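Local coordinates for protein flavoredoxin (Desulfovibrio vulgaris str. 'Miyazaki F', PDB 2D5M) that binds flavin mononucleotide and probably serves in electron transport as a member of the flavin reductase-like family, at residues Ile156-Pro161 with Tyr172-Glu176; Pro102-Val106 with Ile118-Leu122. One frame throughout, in Å; residues are numbered along the deposited sequence.

Contact 1 (Ile156-Pro161 with Tyr172-Glu176); sequences INKVDP and YAVGE
N157 reaches from the short helix 156-159 to strand 170-180 and gives its amide to the backbone: ND2 donates to G175 O over 2.9 Å in a nearly straight bond (167° at the hydrogen). The acceptor lies almost in the amide plane of N157, whereas ND2 stands 31° off the carbonyl plane of G175. Next to this bond V174 packs against the helix and the turn after it. Its CG2 meets P161 CG at 3.7 Å, and its CG1, anti to the backbone N (chi1 176°), is directed to I156 CD1 at 4.2 Å; the I156 and V174 side chains cross at about a right angle. D160, the first residue beyond the helix, has positive phi, and its N bonds to I156 O; P161 leads into strand 162-165, the antiparallel hairpin partner of 170-180 within the large antiparallel sheet of the chain. Near V174 the backbones are joined through two waters. One accepts from N157 ND2 and lies 2.8 Å from V174 O; the other accepts from V174 N, also at 2.8 Å, and sits 2.7 Å from P161 O. Both waters are within hydrogen-bonding distance of D160 OD2, whose carboxylate also forms a salt bridge, OD1 to R73 NE. The contact borders the dimer interface: Y172 pairs with a strand of the second subunit, whose own Y172 packs on I156 and N157, and V174 packs on A173 of that subunit.

Contact 2 (Pro102-Val106 with Ile118-Leu122); sequences PGEHV and IELKL
The loop joining strands 100-102 and 109-111 folds round the carboxylate of E119, a residue of strand 116-126, and presents consecutive backbone N-H groups to it. E104 N donates to E119 OE2 at 2.8 Å and H105 N to OE1 at 2.7 Å, each meeting its oxygen on the syn side, both somewhat out of the carboxylate plane. A weaker bond from V106 N, bent to 130°, also falls on OE1. With both oxygens engaged by the backbone, rotation of the carboxylate should be restricted. G103 CA lies 3.4 Å from E119 OE1, where the absence of a side chain lets the carboxylate come close. The fold supplies the rest of the setting: 116-126 is an inner strand of the large antiparallel sheet of the flavin reductase-like domain, paired with 65-70 and 133-144, and the loop lies over its outer surface. K142 of strand 133-144 forms salt bridges with both E119 OE2 and E104 OE1, so its charge probably offsets the two neighbouring acids. The H105 side chain crosses that of E119 at about a right angle; its CB approaches OE1, and the carboxylate carbon lies in the plane of the imidazole at the ring's edge, the two planes being 55° apart. Further along, V106 and E119 run past each other in opposite directions. V106 CG2 comes to 3.9 Å from E119 CB, while CG1, anti to the carbonyl carbon, rests 3.6 Å from L120 O. V106 also touches A65 and M139 on the two flanking strands, whereas the L120 side chain points to the other side of the sheet, against F66, I68 and I46.

Overall arrangement
Contacts 1 and 2 engage the same antiparallel sheet at separate places, their centres about 24 Å apart and their nearest atoms about 10 Å apart. Contact 1 is mostly buried, lies on strand 170-180 and has the second subunit close by; contact 2 is partly buried, with exposed loop residues over strand 116-126, and the other subunit reaches it only at I118. The polar chemistry is reversed: in contact 1 a helix side chain donates to a strand carbonyl and waters complete the join, whereas in contact 2 a strand side chain accepts from loop amides directly. Apolar packing centres on V174 in the first and V106 in the second.

Contact 1 (Ile156-Pro161 with Tyr172-Glu176)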
# COMPACT_ATOMS: atom_id res chain seq x y z
N ILE A 156 5.04 -14.66 -4.47
CA ILE A 156 3.81 -13.94 -4.30
C ILE A 156 2.61 -14.62 -4.93
O ILE A 156 1.48 -14.50 -4.44
CB ILE A 156 3.95 -12.49 -4.87
CG1 ILE A 156 2.81 -11.59 -4.39
CG2 ILE A 156 4.14 -12.51 -6.37
CD1 ILE A 156 3.04 -10.16 -4.75
N ASN A 157 2.78 -15.34 -6.02
CA ASN A 157 1.63 -16.05 -6.60
C ASN A 157 1.19 -17.25 -5.76
O ASN A 157 0.01 -17.63 -5.84
CB ASN A 157 1.97 -16.50 -8.01
CG ASN A 157 2.07 -15.41 -9.02
OD1 ASN A 157 3.07 -15.38 -9.76
ND2 ASN A 157 1.07 -14.49 -9.07
N LYS A 158 2.09 -17.86 -4.99
CA LYS A 158 1.70 -18.91 -4.07
C LYS A 158 1.05 -18.34 -2.83
O LYS A 158 0.02 -18.86 -2.35
CB LYS A 158 2.91 -19.78 -3.68
CG LYS A 158 3.40 -20.62 -4.88
CD LYS A 158 4.65 -21.39 -4.53
CE LYS A 158 4.99 -22.51 -5.50
NZ LYS A 158 6.02 -23.39 -4.84
N VAL A 159 1.60 -17.24 -2.29
CA VAL A 159 0.92 -16.52 -1.22
C VAL A 159 -0.50 -16.13 -1.66
O VAL A 159 -1.49 -16.28 -0.93
CB VAL A 159 1.73 -15.31 -0.75
CG1 VAL A 159 0.97 -14.50 0.27
CG2 VAL A 159 3.06 -15.77 -0.16
N ASP A 160 -0.57 -15.60 -2.87
CA ASP A 160 -1.81 -15.25 -3.51
C ASP A 160 -2.61 -14.21 -2.73
O ASP A 160 -3.81 -14.38 -2.46
CB ASP A 160 -2.65 -16.53 -3.73
CG ASP A 160 -3.82 -16.32 -4.62
OD1 ASP A 160 -4.91 -16.90 -4.34
OD2 ASP A 160 -3.68 -15.60 -5.64
N PRO A 161 -1.99 -13.09 -2.41
CA PRO A 161 -2.64 -12.07 -1.57
C PRO A 161 -3.74 -11.30 -2.29
O PRO A 161 -3.78 -11.20 -3.51
CB PRO A 161 -1.47 -11.11 -1.27
CG PRO A 161 -0.62 -11.18 -2.50
CD PRO A 161 -0.68 -12.62 -2.92
N TYR A 172 -9.25 -8.03 -5.89
CA TYR A 172 -8.53 -8.60 -7.03
C TYR A 172 -7.38 -9.47 -6.55
O TYR A 172 -6.83 -9.26 -5.48
CB TYR A 172 -7.98 -7.47 -7.96
CG TYR A 172 -9.09 -6.89 -8.80
CD1 TYR A 172 -9.26 -7.28 -10.10
CD2 TYR A 172 -9.98 -5.96 -8.29
CE1 TYR A 172 -10.28 -6.76 -10.87
CE2 TYR A 172 -11.01 -5.45 -9.02
CZ TYR A 172 -11.16 -5.86 -10.33
OH TYR A 172 -12.19 -5.35 -11.07
N ALA A 173 -6.98 -10.46 -7.36
CA ALA A 173 -5.78 -11.24 -7.20
C ALA A 173 -4.57 -10.54 -7.83
O ALA A 173 -4.73 -9.64 -8.67
CB ALA A 173 -5.93 -12.62 -7.81
N VAL A 174 -3.42 -10.98 -7.43
CA VAL A 174 -2.16 -10.67 -8.11
C VAL A 174 -2.05 -11.54 -9.34
O VAL A 174 -2.37 -12.71 -9.34
CB VAL A 174 -0.93 -10.88 -7.18
CG1 VAL A 174 0.36 -10.63 -7.93
CG2 VAL A 174 -1.01 -10.00 -5.95
N GLY A 175 -1.59 -10.91 -10.43
CA GLY A 175 -1.35 -11.55 -11.69
C GLY A 175 0.07 -11.94 -11.95
O GLY A 175 0.80 -12.37 -11.05
N GLU A 176 0.48 -11.82 -13.19
CA GLU A 176 1.75 -12.38 -13.61
C GLU A 176 2.95 -11.48 -13.32
O GLU A 176 2.86 -10.26 -13.23
CB GLU A 176 1.73 -12.71 -15.11
CG GLU A 176 1.48 -11.38 -15.83
CD GLU A 176 0.03 -11.27 -16.31
OE1 GLU A 176 -0.06 -11.12 -17.56
OE2 GLU A 176 -0.92 -11.32 -15.47
O HOH W 1 -1.47 -14.76 -7.71
O HOH W 2 -3.14 -12.93 -5.44

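Contact 2 (Pro102-Val106 with Ile118-Leu122)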
# COMPACT_ATOMS: atom_id res chain seq x y z
N PRO A 102 -1.29 -17.53 18.71
CA PRO A 102 -0.52 -16.50 19.43
C PRO A 102 0.79 -16.18 18.73
O PRO A 102 1.52 -17.07 18.29
CB PRO A 102 -0.26 -17.11 20.81
CG PRO A 102 -1.15 -18.27 20.88
CD PRO A 102 -1.50 -18.73 19.54
N GLY A 103 1.11 -14.89 18.62
CA GLY A 103 2.42 -14.46 18.19
C GLY A 103 3.52 -15.06 19.03
O GLY A 103 3.35 -15.28 20.22
N GLU A 104 4.64 -15.31 18.37
CA GLU A 104 5.83 -15.82 19.07
C GLU A 104 6.63 -14.71 19.69
O GLU A 104 7.40 -14.97 20.64
CB GLU A 104 6.66 -16.68 18.09
CG GLU A 104 5.87 -17.95 17.71
CD GLU A 104 6.65 -18.78 16.70
OE1 GLU A 104 7.28 -18.13 15.79
OE2 GLU A 104 6.72 -20.04 16.77
N HIS A 105 6.54 -13.50 19.14
CA HIS A 105 7.36 -12.38 19.51
C HIS A 105 6.57 -11.22 20.12
O HIS A 105 7.15 -10.36 20.76
CB HIS A 105 8.15 -11.86 18.29
CG HIS A 105 8.99 -12.91 17.65
ND1 HIS A 105 10.25 -13.22 18.06
CD2 HIS A 105 8.66 -13.77 16.63
CE1 HIS A 105 10.66 -14.22 17.28
NE2 HIS A 105 9.73 -14.58 16.42
N VAL A 106 5.27 -11.16 19.85
CA VAL A 106 4.43 -10.00 20.28
C VAL A 106 3.12 -10.56 20.84
O VAL A 106 2.70 -11.66 20.49
CB VAL A 106 4.16 -8.97 19.18
CG1 VAL A 106 5.46 -8.57 18.45
CG2 VAL A 106 3.15 -9.48 18.16
N ILE A 118 2.61 -11.28 9.93
CA ILE A 118 3.63 -10.35 10.37
C ILE A 118 3.34 -9.99 11.82
O ILE A 118 2.19 -9.66 12.15
CB ILE A 118 3.61 -9.07 9.48
CG1 ILE A 118 3.67 -9.40 8.01
CG2 ILE A 118 4.73 -8.14 9.92
CD1 ILE A 118 3.45 -8.21 7.10
N GLU A 119 4.34 -10.07 12.69
CA GLU A 119 4.22 -9.71 14.08
C GLU A 119 4.81 -8.33 14.32
O GLU A 119 5.97 -8.10 13.95
CB GLU A 119 4.97 -10.74 14.96
CG GLU A 119 4.43 -12.14 14.84
CD GLU A 119 4.82 -13.05 15.98
OE1 GLU A 119 4.99 -12.50 17.12
OE2 GLU A 119 4.89 -14.28 15.75
N LEU A 120 4.03 -7.44 14.91
CA LEU A 120 4.45 -6.05 15.09
C LEU A 120 4.33 -5.58 16.54
O LEU A 120 3.39 -5.87 17.27
CB LEU A 120 3.66 -5.09 14.19
CG LEU A 120 3.73 -5.44 12.70
CD1 LEU A 120 2.48 -6.20 12.23
CD2 LEU A 120 3.95 -4.20 11.82
N LYS A 121 5.35 -4.79 16.93
CA LYS A 121 5.39 -4.07 18.20
C LYS A 121 5.04 -2.63 17.95
O LYS A 121 5.66 -1.97 17.08
CB LYS A 121 6.79 -4.16 18.81
CG LYS A 121 7.08 -3.35 20.05
CD LYS A 121 8.52 -3.43 20.53
CE LYS A 121 9.51 -2.82 19.56
NZ LYS A 121 10.85 -2.46 20.04
N LEU A 122 4.10 -2.03 18.67
CA LEU A 122 3.77 -0.63 18.48
C LEU A 122 4.96 0.25 18.89
O LEU A 122 5.43 0.15 20.04
CB LEU A 122 2.57 -0.27 19.35
CG LEU A 122 2.03 1.14 19.14
CD1 LEU A 122 1.53 1.34 17.73
CD2 LEU A 122 0.94 1.47 20.19